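Local coordinates for ethylbenzene dehydrogenase alpha-subunit (Aromatoleum aromaticum, PDB 2IVF), which belongs to the molybdopterin oxidoreductase family and binds a molybdenum atom, MGD, MD1 and an iron/sulfur cluster within a three-chain assembly, at residues Lys755-Tyr759 with Glu760-Lys764; Val674-Ser677 with Val678-Pro681; Ala305-Leu308 with Gly309-Gln312. All coordinates share one frame; numbering follows the deposited sequence.

Overall arrangement
The three contacts are local ones in a large chain of the molybdopterin oxidoreductase family. Contacts 1 and 2 are neighbours, with centres 20 Å apart and nearest atoms about 5 Å apart: the helix start of contact 1 and the strand end of contact 2 both border strand 659-661. Contact 3 lies across the chain's centre, its centre about 50 Å from that of contact 1 and 52 Å from that of contact 2. The side chains lie at differing distances from the cofactors: Phe762 is about 13 Å from the iron/sulfur cluster, Pro680 about 10 Å from MD1, and Trp307 about 7 Å from MGD.

Contact 1. Residues Lys755-Tyr759 with Glu760-Lys764; sequences KDYTY and EKFKK
Lys761 reaches back over the N-terminus of helix 759-765, where Thr758 is the N-cap, to meet Tyr757 and Asp756. Its CB sits over one face of the Tyr757 ring, 4.2 Å from the centroid, a CH-pi contact 20° off the ring normal. CG passes Thr758 OG1, and CD comes near both Tyr757 CD1 and Asp756 O. The chain is extended beyond CG, which carries CE to 3.2 Å from Asp756 O. At the tip, Lys761 NZ makes a long salt bridge of 3.7 Å to Asp756 OD2. Two waters that accept from this NZ donate one to each carboxylate oxygen. Thr758 OG1, set between the backbone N and the carbonyl carbon (chi1 58°), takes a weak capping bond from Lys761 N, and Thr758 O accepts from Phe762 N at 2.9 Å. Phe762 CD1 lies at the edge of the Tyr757 ring, whose OH bonds to Glu765. Lys763, one turn after Tyr759, rests its CG over a face of that ring, whose hydroxyl is bonded to Glu737. Lys763 then bends at chi3 (-43°), and its NZ forms a salt bridge with Glu760 OE1, 3.2 Å away and nearly along the C-O axis.

Contact 2. Residues Val674-Ser677 with Val678-Pro681; sequences VDRS and VAPP
Arg676 lays its guanidinium over Ala679 and against Pro680 where strand 670-676, in an antiparallel sheet between strands 659-661 and 767-769, gives way to a loop leading to helix 687-704. Ala679 CA lies 3.5 Å above the guanidinium plane, displaced toward its rim. Arg676 NH2 does the closest touching: it is 3.6 Å from Ala679 CB and 3.5 Å from Pro680 CD, the ring methylene next to the proline nitrogen. The arginine and proline side chains cross at about a right angle. These are contacts of a flat cationic group with aliphatic carbons, without a polar bond between the two segments. The Arg676 chain is fully extended from CG to NE, with CG anti to the backbone nitrogen (chi1 -174°), which carries the guanidinium alongside the loop to Ala679 and Pro680. On the way Arg676 CG passes Val678 O at 3.7 Å, and this buried carbonyl has no polar partner in the model.

The next shell is the backbone that bears these groups. Ser677 interrupts the extended path with a psi of -36°, and Val678 resumes it. The Val678 CB bond leads away from 674-677 and its side chain packs on Val98, which together with Val96 also borders Ser677, whose carbonyl oxygen accepts from Lys76. Farther back, backbone bonds join Val674 to Glu660, Asp675 to Trp79 and Ser677 to Tyr656, tying the strand end into its surroundings. The Asp675 carboxylate divides its oxygens: OD2 accepts from Asn78 ND2, and Asp675 OD1 takes a weak, bent bond of 2.8 Å from Arg676 N.

Contact 3. Residues Ala305-Leu308 with Gly309-Gln312; sequences AFWL and GLSQ
Within helix 303-316, Gly309 gives its N-H to Ala305 O at 2.9 Å, the donor standing above the carbonyl plane. Leu310 comes next and bonds its N to Phe306 O, while its two methyls divide between two aromatic rings. CD1 sits over a face of the Phe306 ring, 3.9 Å from the centroid and 26° off the normal, a CH-pi contact. Leu310 CD2 reaches the six-membered part of the indole, 3.5 Å from Trp307 CZ3. Phe306 CE2 lies over the centre of the indole, with Trp307 CD1 at the edge of the Phe306 ring. Trp307 also meets Phe251 of strand 249-253 edge-to-face and packs on helix 454-467. With chi1 at -96°, Leu310 is turned away from a staggered position, and Ile428 and Val435 pack on it from the neighbouring helix 425-437. Ser311 grips Trp307 O twice: Ser311 N at 3.0 Å and OG, also at 3.0 Å, approach from opposite faces of the carbonyl plane, which gives the buried hydroxyl's hydrogen an acceptor within its own helix. Gln312 completes the turn, its N 2.8 Å from Leu308 O. These i to i+4 bonds, with side-chain contacts at i+3 and i+4, belong to a buried helix beside the parallel sheet of a Rossmann-like alpha/beta domain, as in this molybdopterin oxidoreductase family.

Contact 1. Residues Lys755-Tyr759 with Glu760-Lys764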
loop_
_atom_site.group_PDB
_atom_site.type_symbol
_atom_site.label_atom_id
_atom_site.label_comp_id
_atom_site.label_asym_id
_atom_site.label_seq_id
_atom_site.Cartn_x
_atom_site.Cartn_y
_atom_site.Cartn_z
ATOM N N LYS A 755 18.982 27.872 -10.033
ATOM C CA LYS A 755 19.274 28.255 -11.426
ATOM C C LYS A 755 20.400 27.434 -12.075
ATOM O O LYS A 755 20.375 27.193 -13.260
ATOM C CB LYS A 755 19.603 29.724 -11.513
ATOM C CG LYS A 755 20.972 30.060 -10.963
ATOM C CD LYS A 755 21.275 31.571 -10.999
ATOM C CE LYS A 755 22.706 31.833 -10.432
ATOM N NZ LYS A 755 23.036 33.296 -10.173
ATOM N N ASP A 756 21.379 27.014 -11.293
ATOM C CA ASP A 756 22.491 26.168 -11.788
ATOM C C ASP A 756 22.289 24.643 -11.611
ATOM O O ASP A 756 23.209 23.858 -11.763
ATOM C CB ASP A 756 23.805 26.617 -11.110
ATOM C CG ASP A 756 23.819 26.380 -9.600
ATOM O OD1 ASP A 756 22.791 25.974 -9.010
ATOM O OD2 ASP A 756 24.893 26.607 -9.000
ATOM N N TYR A 757 21.094 24.236 -11.241
ATOM C CA TYR A 757 20.795 22.829 -11.035
ATOM C C TYR A 757 20.307 22.174 -12.318
ATOM O O TYR A 757 19.111 22.006 -12.554
ATOM C CB TYR A 757 19.789 22.639 -9.929
ATOM C CG TYR A 757 19.800 21.225 -9.425
ATOM C CD1 TYR A 757 20.791 20.805 -8.527
ATOM C CD2 TYR A 757 18.863 20.291 -9.878
ATOM C CE1 TYR A 757 20.823 19.498 -8.049
ATOM C CE2 TYR A 757 18.886 18.973 -9.423
ATOM C CZ TYR A 757 19.874 18.573 -8.501
ATOM O OH TYR A 757 19.925 17.259 -8.053
ATOM N N THR A 758 21.273 21.749 -13.108
ATOM C CA THR A 758 21.062 21.214 -14.420
ATOM C C THR A 758 20.632 19.772 -14.385
ATOM O O THR A 758 20.766 19.070 -13.371
ATOM C CB THR A 758 22.378 21.273 -15.190
ATOM O OG1 THR A 758 23.358 20.526 -14.457
ATOM C CG2 THR A 758 22.864 22.717 -15.347
ATOM N N TYR A 759 20.163 19.309 -15.528
ATOM C CA TYR A 759 19.821 17.904 -15.717
ATOM C C TYR A 759 20.989 16.956 -15.408
ATOM O O TYR A 759 20.798 15.882 -14.834
ATOM C CB TYR A 759 19.355 17.686 -17.160
ATOM C CG TYR A 759 18.987 16.267 -17.450
ATOM C CD1 TYR A 759 17.922 15.665 -16.789
ATOM C CD2 TYR A 759 19.679 15.520 -18.391
ATOM C CE1 TYR A 759 17.551 14.350 -17.063
ATOM C CE2 TYR A 759 19.307 14.197 -18.681
ATOM C CZ TYR A 759 18.247 13.622 -18.012
ATOM O OH TYR A 759 17.883 12.319 -18.261
ATOM N N GLU A 760 22.192 17.358 -15.811
ATOM C CA GLU A 760 23.393 16.612 -15.464
ATOM C C GLU A 760 23.494 16.417 -13.938
ATOM O O GLU A 760 23.767 15.300 -13.448
ATOM C CB GLU A 760 24.602 17.338 -16.009
ATOM C CG GLU A 760 25.930 16.665 -15.698
ATOM C CD GLU A 760 26.265 15.528 -16.654
ATOM O OE1 GLU A 760 25.363 15.084 -17.421
ATOM O OE2 GLU A 760 27.456 15.103 -16.636
ATOM N N LYS A 761 23.240 17.470 -13.166
ATOM C CA LYS A 761 23.355 17.344 -11.701
ATOM C C LYS A 761 22.226 16.447 -11.195
ATOM O O LYS A 761 22.427 15.565 -10.354
ATOM C CB LYS A 761 23.279 18.697 -11.002
ATOM C CG LYS A 761 24.471 19.622 -11.200
ATOM C CD LYS A 761 24.435 20.733 -10.132
ATOM C CE LYS A 761 25.367 21.903 -10.479
ATOM N NZ LYS A 761 25.272 23.001 -9.439
ATOM N N PHE A 762 21.026 16.677 -11.713
ATOM C CA PHE A 762 19.856 15.884 -11.331
ATOM C C PHE A 762 20.040 14.383 -11.589
ATOM O O PHE A 762 19.706 13.568 -10.722
ATOM C CB PHE A 762 18.627 16.386 -12.091
ATOM C CG PHE A 762 17.314 15.851 -11.572
ATOM C CD1 PHE A 762 17.029 15.854 -10.219
ATOM C CD2 PHE A 762 16.346 15.422 -12.440
ATOM C CE1 PHE A 762 15.807 15.402 -9.755
ATOM C CE2 PHE A 762 15.150 14.975 -11.991
ATOM C CZ PHE A 762 14.885 14.951 -10.651
ATOM N N LYS A 763 20.543 14.033 -12.774
ATOM C CA LYS A 763 20.774 12.625 -13.131
ATOM C C LYS A 763 21.782 11.976 -12.200
ATOM O O LYS A 763 21.654 10.807 -11.860
ATOM C CB LYS A 763 21.389 12.491 -14.520
ATOM C CG LYS A 763 20.480 12.203 -15.686
ATOM C CD LYS A 763 21.351 11.933 -16.955
ATOM C CE LYS A 763 22.516 12.909 -17.085
ATOM N NZ LYS A 763 23.363 12.840 -18.373
ATOM N N LYS A 764 22.801 12.724 -11.818
ATOM C CA LYS A 764 23.862 12.182 -10.981
ATOM C C LYS A 764 23.414 11.984 -9.526
ATOM O O LYS A 764 23.645 10.922 -8.944
ATOM C CB LYS A 764 25.112 13.059 -11.072
ATOM C CG LYS A 764 25.769 13.018 -12.443
ATOM C CD LYS A 764 27.035 13.851 -12.479
ATOM C CE LYS A 764 27.936 13.498 -13.658
ATOM N NZ LYS A 764 29.027 14.516 -13.787
HETATM O O HOH W 1 27.232 25.045 -9.726
HETATM O O HOH W 2 23.012 23.507 -7.808
#

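Contact 2. Residues Val674-Ser677 with Val678-Pro681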
loop_
_atom_site.group_PDB
_atom_site.type_symbol
_atom_site.label_atom_id
_atom_site.label_comp_id
_atom_site.label_asym_id
_atom_site.label_seq_id
_atom_site.Cartn_x
_atom_site.Cartn_y
_atom_site.Cartn_z
ATOM N N VAL A 674 13.972 9.531 -12.376
ATOM C CA VAL A 674 13.692 8.186 -12.752
ATOM C C VAL A 674 14.398 7.964 -14.075
ATOM O O VAL A 674 14.057 8.559 -15.088
ATOM C CB VAL A 674 12.188 7.884 -12.870
ATOM C CG1 VAL A 674 11.984 6.404 -13.279
ATOM C CG2 VAL A 674 11.400 8.209 -11.582
ATOM N N ASP A 675 15.399 7.100 -14.044
ATOM C CA ASP A 675 16.158 6.811 -15.215
ATOM C C ASP A 675 15.415 5.813 -16.103
ATOM O O ASP A 675 14.518 5.086 -15.663
ATOM C CB ASP A 675 17.551 6.256 -14.847
ATOM C CG ASP A 675 18.618 6.569 -15.893
ATOM O OD1 ASP A 675 18.328 7.055 -17.013
ATOM O OD2 ASP A 675 19.802 6.293 -15.596
ATOM N N ARG A 676 15.839 5.772 -17.348
ATOM C CA ARG A 676 15.511 4.659 -18.212
ATOM C C ARG A 676 16.562 3.546 -17.920
ATOM O O ARG A 676 17.606 3.498 -18.536
ATOM C CB ARG A 676 15.519 5.142 -19.652
ATOM C CG ARG A 676 15.050 4.124 -20.684
ATOM C CD ARG A 676 15.136 4.742 -22.070
ATOM N NE ARG A 676 14.574 3.918 -23.131
ATOM C CZ ARG A 676 15.255 3.017 -23.855
ATOM N NH1 ARG A 676 16.536 2.761 -23.619
ATOM N NH2 ARG A 676 14.642 2.355 -24.810
ATOM N N SER A 677 16.266 2.668 -16.972
ATOM C CA SER A 677 17.183 1.593 -16.563
ATOM C C SER A 677 17.251 0.495 -17.597
ATOM O O SER A 677 18.309 -0.026 -17.859
ATOM C CB SER A 677 16.772 0.990 -15.216
ATOM O OG SER A 677 16.977 1.897 -14.166
ATOM N N VAL A 678 16.123 0.216 -18.228
ATOM C CA VAL A 678 16.000 -0.824 -19.246
ATOM C C VAL A 678 15.045 -0.309 -20.307
ATOM O O VAL A 678 14.245 0.593 -20.015
ATOM C CB VAL A 678 15.415 -2.115 -18.640
ATOM C CG1 VAL A 678 16.383 -2.742 -17.611
ATOM C CG2 VAL A 678 14.069 -1.803 -18.019
ATOM N N ALA A 679 15.171 -0.833 -21.526
ATOM C CA ALA A 679 14.304 -0.497 -22.639
ATOM C C ALA A 679 12.922 -1.010 -22.295
ATOM O O ALA A 679 12.793 -2.071 -21.656
ATOM C CB ALA A 679 14.802 -1.140 -23.989
ATOM N N PRO A 680 11.872 -0.295 -22.726
ATOM C CA PRO A 680 10.549 -0.913 -22.564
ATOM C C PRO A 680 10.459 -2.225 -23.368
ATOM O O PRO A 680 11.173 -2.375 -24.349
ATOM C CB PRO A 680 9.578 0.129 -23.141
ATOM C CG PRO A 680 10.316 1.345 -23.284
ATOM C CD PRO A 680 11.790 1.041 -23.327
ATOM N N PRO A 681 9.617 -3.189 -22.931
ATOM C CA PRO A 681 9.500 -4.455 -23.655
ATOM C C PRO A 681 8.539 -4.359 -24.815
ATOM O O PRO A 681 7.729 -3.434 -24.871
ATOM C CB PRO A 681 8.897 -5.392 -22.626
ATOM C CG PRO A 681 8.045 -4.501 -21.741
ATOM C CD PRO A 681 8.699 -3.128 -21.779
#

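Contact 3. Residues Ala305-Leu308 with Gly309-Gln312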
loop_
_atom_site.group_PDB
_atom_site.type_symbol
_atom_site.label_atom_id
_atom_site.label_comp_id
_atom_site.label_asym_id
_atom_site.label_seq_id
_atom_site.Cartn_x
_atom_site.Cartn_y
_atom_site.Cartn_z
ATOM N N ALA A 305 -19.919 17.762 14.201
ATOM C CA ALA A 305 -20.446 17.825 15.556
ATOM C C ALA A 305 -19.283 17.712 16.556
ATOM O O ALA A 305 -19.295 18.330 17.626
ATOM C CB ALA A 305 -21.505 16.735 15.774
ATOM N N PHE A 306 -18.321 16.865 16.248
ATOM C CA PHE A 306 -17.165 16.710 17.149
ATOM C C PHE A 306 -16.444 18.043 17.259
ATOM O O PHE A 306 -16.206 18.557 18.350
ATOM C CB PHE A 306 -16.253 15.571 16.707
ATOM C CG PHE A 306 -14.906 15.563 17.410
ATOM C CD1 PHE A 306 -14.766 15.060 18.702
ATOM C CD2 PHE A 306 -13.798 16.083 16.790
ATOM C CE1 PHE A 306 -13.531 15.101 19.344
ATOM C CE2 PHE A 306 -12.594 16.136 17.432
ATOM C CZ PHE A 306 -12.459 15.634 18.708
ATOM N N TRP A 307 -16.139 18.636 16.123
ATOM C CA TRP A 307 -15.328 19.836 16.110
ATOM C C TRP A 307 -16.103 21.044 16.618
ATOM O O TRP A 307 -15.524 21.894 17.290
ATOM C CB TRP A 307 -14.758 20.117 14.729
ATOM C CG TRP A 307 -13.714 19.207 14.353
ATOM C CD1 TRP A 307 -13.804 18.226 13.454
ATOM C CD2 TRP A 307 -12.391 19.175 14.871
ATOM N NE1 TRP A 307 -12.621 17.555 13.365
ATOM C CE2 TRP A 307 -11.724 18.135 14.223
ATOM C CE3 TRP A 307 -11.695 19.942 15.820
ATOM C CZ2 TRP A 307 -10.395 17.821 14.490
ATOM C CZ3 TRP A 307 -10.371 19.618 16.083
ATOM C CH2 TRP A 307 -9.739 18.588 15.407
ATOM N N LEU A 308 -17.402 21.069 16.405
ATOM C CA LEU A 308 -18.187 22.139 16.981
ATOM C C LEU A 308 -18.247 21.964 18.532
ATOM O O LEU A 308 -18.272 22.935 19.291
ATOM C CB LEU A 308 -19.564 22.154 16.347
ATOM C CG LEU A 308 -19.568 22.540 14.854
ATOM C CD1 LEU A 308 -20.949 22.328 14.204
ATOM C CD2 LEU A 308 -19.118 24.007 14.681
ATOM N N GLY A 309 -18.322 20.730 18.994
ATOM C CA GLY A 309 -18.265 20.445 20.436
ATOM C C GLY A 309 -16.981 20.982 21.043
ATOM O O GLY A 309 -17.000 21.635 22.112
ATOM N N LEU A 310 -15.869 20.769 20.347
ATOM C CA LEU A 310 -14.576 21.294 20.778
ATOM C C LEU A 310 -14.605 22.824 20.820
ATOM O O LEU A 310 -14.062 23.438 21.726
ATOM C CB LEU A 310 -13.443 20.826 19.868
ATOM C CG LEU A 310 -12.648 19.584 20.329
ATOM C CD1 LEU A 310 -13.524 18.387 20.722
ATOM C CD2 LEU A 310 -11.562 19.217 19.316
ATOM N N SER A 311 -15.202 23.440 19.805
ATOM C CA SER A 311 -15.273 24.885 19.760
ATOM C C SER A 311 -16.137 25.407 20.877
ATOM O O SER A 311 -15.825 26.437 21.470
ATOM C CB SER A 311 -15.842 25.339 18.436
ATOM O OG SER A 311 -15.038 24.867 17.372
ATOM N N GLN A 312 -17.251 24.714 21.157
ATOM C CA GLN A 312 -18.131 25.105 22.225
ATOM C C GLN A 312 -17.402 25.057 23.553
ATOM O O GLN A 312 -17.561 25.943 24.384
ATOM C CB GLN A 312 -19.375 24.224 22.268
ATOM C CG GLN A 312 -20.499 24.778 23.132
ATOM C CD GLN A 312 -20.378 24.512 24.634
ATOM O OE1 GLN A 312 -21.053 25.182 25.426
ATOM N NE2 GLN A 312 -19.522 23.569 25.031
#